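Local coordinates for L-Ala-D/L-Glu epimerase, a muconate lactonizing enzyme (PDB 3FCP), which is a magnesium-binding member of the enolase superfamily, combining a mandelate racemase/muconate lactonizing enzyme-type N-terminal domain with a TIM-barrel-like C-terminal domain, at residues N233-L236 with V237-S240; D258-Q261 with L262-G266. One frame throughout, in Å; residues are numbered along the deposited sequence.

Contact 1: N233-L236 with V237-S240; sequences NAAL and VRLS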
loop_
_atom_site.group_PDB
_atom_site.type_symbol
_atom_site.label_atom_id
_atom_site.label_comp_id
_atom_site.label_asym_id
_atom_site.label_seq_id
_atom_site.Cartn_x
_atom_site.Cartn_y
_atom_site.Cartn_z
ATOM N N ASN A 233 16.641 -7.237 2.143
ATOM C CA ASN A 233 16.514 -6.019 1.339
ATOM C C ASN A 233 15.433 -5.140 1.966
ATOM O O ASN A 233 15.440 -3.918 1.810
ATOM C CB ASN A 233 16.118 -6.353 -0.105
ATOM C CG ASN A 233 17.277 -6.874 -0.929
ATOM O OD1 ASN A 233 17.088 -7.319 -2.061
ATOM N ND2 ASN A 233 18.486 -6.814 -0.376
ATOM N N ALA A 234 14.497 -5.757 2.680
ATOM C CA ALA A 234 13.439 -4.987 3.320
ATOM C C ALA A 234 14.067 -3.993 4.298
ATOM O O ALA A 234 13.672 -2.828 4.349
ATOM C CB ALA A 234 12.469 -5.915 4.053
ATOM N N ALA A 235 15.056 -4.449 5.065
ATOM C CA ALA A 235 15.739 -3.574 6.020
ATOM C C ALA A 235 16.536 -2.496 5.281
ATOM O O ALA A 235 16.562 -1.332 5.701
ATOM C CB ALA A 235 16.676 -4.390 6.914
ATOM N N LEU A 236 17.189 -2.886 4.185
ATOM C CA LEU A 236 17.984 -1.943 3.401
ATOM C C LEU A 236 17.093 -0.794 2.921
ATOM O O LEU A 236 17.462 0.372 3.017
ATOM C CB LEU A 236 18.624 -2.640 2.192
ATOM C CG LEU A 236 19.595 -1.759 1.395
ATOM C CD1 LEU A 236 20.824 -1.470 2.258
ATOM C CD2 LEU A 236 20.021 -2.458 0.111
ATOM N N VAL A 237 15.916 -1.130 2.404
ATOM C CA VAL A 237 14.979 -0.119 1.927
ATOM C C VAL A 237 14.528 0.806 3.050
ATOM O O VAL A 237 14.495 2.027 2.880
ATOM C CB VAL A 237 13.728 -0.772 1.295
ATOM C CG1 VAL A 237 12.676 0.289 0.990
ATOM C CG2 VAL A 237 14.130 -1.516 0.016
ATOM N N ARG A 238 14.172 0.221 4.192
ATOM C CA ARG A 238 13.715 1.001 5.337
ATOM C C ARG A 238 14.814 1.970 5.780
ATOM O O ARG A 238 14.558 3.152 6.023
ATOM C CB ARG A 238 13.332 0.067 6.494
ATOM C CG ARG A 238 12.825 0.790 7.741
ATOM C CD ARG A 238 12.368 -0.194 8.827
ATOM N NE ARG A 238 13.418 -1.125 9.233
ATOM C CZ ARG A 238 13.394 -2.432 8.992
ATOM N NH1 ARG A 238 12.365 -2.967 8.347
ATOM N NH2 ARG A 238 14.405 -3.202 9.378
ATOM N N LEU A 239 16.037 1.466 5.873
ATOM C CA LEU A 239 17.161 2.301 6.270
ATOM C C LEU A 239 17.368 3.444 5.267
ATOM O O LEU A 239 17.577 4.584 5.665
ATOM C CB LEU A 239 18.431 1.452 6.382
ATOM C CG LEU A 239 18.419 0.439 7.533
ATOM C CD1 LEU A 239 19.533 -0.572 7.352
ATOM C CD2 LEU A 239 18.561 1.184 8.864
ATOM N N SER A 240 17.273 3.150 3.971
ATOM C CA SER A 240 17.471 4.190 2.960
ATOM C C SER A 240 16.409 5.282 3.053
ATOM O O SER A 240 16.630 6.411 2.627
ATOM C CB SER A 240 17.461 3.591 1.545
ATOM O OG SER A 240 16.147 3.284 1.102
#

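Contact 2: D258-Q261 with L262-G266; sequences DGYQ and LAQQG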
loop_
_atom_site.group_PDB
_atom_site.type_symbol
_atom_site.label_atom_id
_atom_site.label_comp_id
_atom_site.label_asym_id
_atom_site.label_seq_id
_atom_site.Cartn_x
_atom_site.Cartn_y
_atom_site.Cartn_z
ATOM N N ASP A 258 17.824 -7.216 -10.491
ATOM C CA ASP A 258 17.885 -6.862 -9.062
ATOM C C ASP A 258 17.745 -5.355 -8.898
ATOM O O ASP A 258 17.094 -4.869 -7.969
ATOM C CB ASP A 258 19.227 -7.258 -8.423
ATOM C CG ASP A 258 19.537 -8.727 -8.557
ATOM O OD1 ASP A 258 18.600 -9.549 -8.524
ATOM O OD2 ASP A 258 20.730 -9.062 -8.679
ATOM N N GLY A 259 18.389 -4.619 -9.799
ATOM C CA GLY A 259 18.348 -3.171 -9.741
ATOM C C GLY A 259 16.943 -2.616 -9.839
ATOM O O GLY A 259 16.581 -1.688 -9.111
ATOM N N TYR A 260 16.152 -3.169 -10.753
ATOM C CA TYR A 260 14.780 -2.717 -10.931
ATOM C C TYR A 260 13.942 -3.066 -9.708
ATOM O O TYR A 260 13.187 -2.242 -9.206
ATOM C CB TYR A 260 14.144 -3.368 -12.163
ATOM C CG TYR A 260 12.655 -3.131 -12.206
ATOM C CD1 TYR A 260 12.140 -1.863 -12.490
ATOM C CD2 TYR A 260 11.760 -4.141 -11.851
ATOM C CE1 TYR A 260 10.776 -1.607 -12.404
ATOM C CE2 TYR A 260 10.395 -3.895 -11.768
ATOM C CZ TYR A 260 9.911 -2.633 -12.039
ATOM O OH TYR A 260 8.569 -2.377 -11.917
ATOM N N GLN A 261 14.072 -4.304 -9.242
ATOM C CA GLN A 261 13.313 -4.765 -8.080
ATOM C C GLN A 261 13.539 -3.901 -6.832
ATOM O O GLN A 261 12.582 -3.479 -6.179
ATOM C CB GLN A 261 13.666 -6.225 -7.784
ATOM C CG GLN A 261 13.128 -7.206 -8.814
ATOM C CD GLN A 261 13.757 -8.591 -8.700
ATOM O OE1 GLN A 261 14.077 -9.049 -7.598
ATOM N NE2 GLN A 261 13.921 -9.269 -9.837
ATOM N N LEU A 262 14.796 -3.639 -6.501
ATOM C CA LEU A 262 15.115 -2.827 -5.324
ATOM C C LEU A 262 14.538 -1.410 -5.439
ATOM O O LEU A 262 13.945 -0.890 -4.496
ATOM C CB LEU A 262 16.630 -2.731 -5.140
ATOM C CG LEU A 262 17.264 -3.059 -3.785
ATOM C CD1 LEU A 262 18.609 -2.337 -3.707
ATOM C CD2 LEU A 262 16.372 -2.639 -2.628
ATOM N N ALA A 263 14.726 -0.785 -6.596
ATOM C CA ALA A 263 14.223 0.566 -6.828
ATOM C C ALA A 263 12.690 0.617 -6.694
ATOM O O ALA A 263 12.134 1.504 -6.046
ATOM C CB ALA A 263 14.654 1.043 -8.221
ATOM N N GLN A 264 12.019 -0.350 -7.308
ATOM C CA GLN A 264 10.562 -0.428 -7.280
ATOM C C GLN A 264 10.081 -0.572 -5.834
ATOM O O GLN A 264 9.031 -0.057 -5.452
ATOM C CB GLN A 264 10.115 -1.630 -8.135
ATOM C CG GLN A 264 8.616 -1.880 -8.210
ATOM C CD GLN A 264 8.050 -2.475 -6.937
ATOM O OE1 GLN A 264 8.506 -3.514 -6.468
ATOM N NE2 GLN A 264 7.049 -1.813 -6.372
ATOM N N GLN A 265 10.883 -1.259 -5.030
ATOM C CA GLN A 265 10.570 -1.492 -3.629
ATOM C C GLN A 265 10.658 -0.203 -2.806
ATOM O O GLN A 265 10.163 -0.147 -1.681
ATOM C CB GLN A 265 11.532 -2.533 -3.075
ATOM C CG GLN A 265 11.003 -3.334 -1.909
ATOM C CD GLN A 265 11.950 -4.454 -1.527
ATOM O OE1 GLN A 265 12.465 -5.167 -2.400
ATOM N NE2 GLN A 265 12.186 -4.621 -0.226
ATOM N N GLY A 266 11.297 0.823 -3.366
ATOM C CA GLY A 266 11.411 2.091 -2.667
ATOM C C GLY A 266 12.807 2.486 -2.210
ATOM O O GLY A 266 12.974 3.497 -1.525
#

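Contact 1: N233-L236 with V237-S240
Two successive turns of helix 233-242, the helix of a beta-alpha-beta unit between strands 223-225 and 246-249, meet where the side chain of Arg-238 folds back over Ala-235. The arginine runs straight as far as CD and then bends at chi3 (57°), which turns the guanidinium back toward the start of the helix. There one face of the group lies over Ala-235 CA and Ala-234 O, and Arg-238 NH2 comes 3.6 Å from Ala-235 CB. The same Ala-234 O accepts the backbone N-H of Arg-238 (N to O 3.1 Å), but no bond joins it to the guanidinium. Arg-238 also packs on Thr-268 of a second subunit.

On the next carbonyl the covering is aliphatic. Leu-239 carries CG beside its backbone N (chi1 -68°), which places CG 3.2 Å from Ala-235 O while Leu-239 N bonds that oxygen at 2.9 Å. Val-237 repeats the pattern one turn from Asn-233: its CG2 lies 3.3 Å from Asn-233 O, the acceptor of Val-237 N. Ser-240 N continues the series to Leu-236 O, and the Ser-240 hydroxyl adds a short bond of its own, OG donating to Val-237 O at 2.7 Å, well off the line of the C=O (122° at the oxygen). Thr-268 N of the same chain donates to this OG, so the buried hydroxyl is held by two partners. Leu-236 reaches Ile-247 and Ala-249, and Asp-232 OD1 accepts the N-H of Ala-235 in the first turn. The i to i+4 bonds mark an alpha helix; its placement between two strands, with Leu-236 set against strand 246-249 and Val-237 against helix 256-264, is that of an outer helix of a TIM-type barrel.

Contact 2: D258-Q261 with L262-G266
With CG anti to the backbone N in both Tyr-260 (chi1 169°) and Gln-264 (chi1 179°), the two side chains, one turn apart, come together on one flank of helix 256-264. The tyrosine ring presents a face to Gln-264 CB, which sits 4.0 Å above the ring plane, displaced toward the rim. Farther out, Gln-264 CG lies 3.7 Å from Tyr-260 OH. A bend at chi2 turns the amide aside, and CB and CG make the contact; the ring and amide planes are 44° apart. Beneath, Gln-264 N bonds Tyr-260 O at 2.9 Å, and Gln-264 CB rests 3.3 Å from that oxygen.

The last regular helix bond of the pair runs from Gln-265 N to Gln-261 O, at 3.0 Å. The helix closes in a Schellman motif: Gly-266 takes positive phi, and its N bonds Ala-263 O at 2.9 Å. At the other end, Asp-258 OD2 accepts the N-H groups of Ala-254 and Thr-255. Tyr-260 and Ala-263 pack on Ala-263 and Tyr-260 of a third subunit, and Gln-264 on Gln-264 of that subunit. The contact thus joins backbone hydrogen bonding to dispersion between CH groups and a ring, with no charged pair across it.

How the contacts relate
Contacts 1 and 2 lie on consecutive helices of the barrel domain, with strand 246-249 between them in the chain, and their centres are 11 Å apart. They touch directly: Val-237 CG2 meets Leu-262 CD2 at 3.6 Å and Gln-265 NE2 at 3.7 Å, while Ala-234 CA lies 3.8 Å from the same NE2. Val-237 CG1 also approaches Gly-266 C, at 3.9 Å, so the valine of contact 1 packs against the end of helix 256-264. The magnesium ion, bound by Asn-201, Asp-250 and Glu-251, is about 11 Å from the side chain of Leu-236 and about 13 Å from that of Leu-262; neither contact includes a residue of that site.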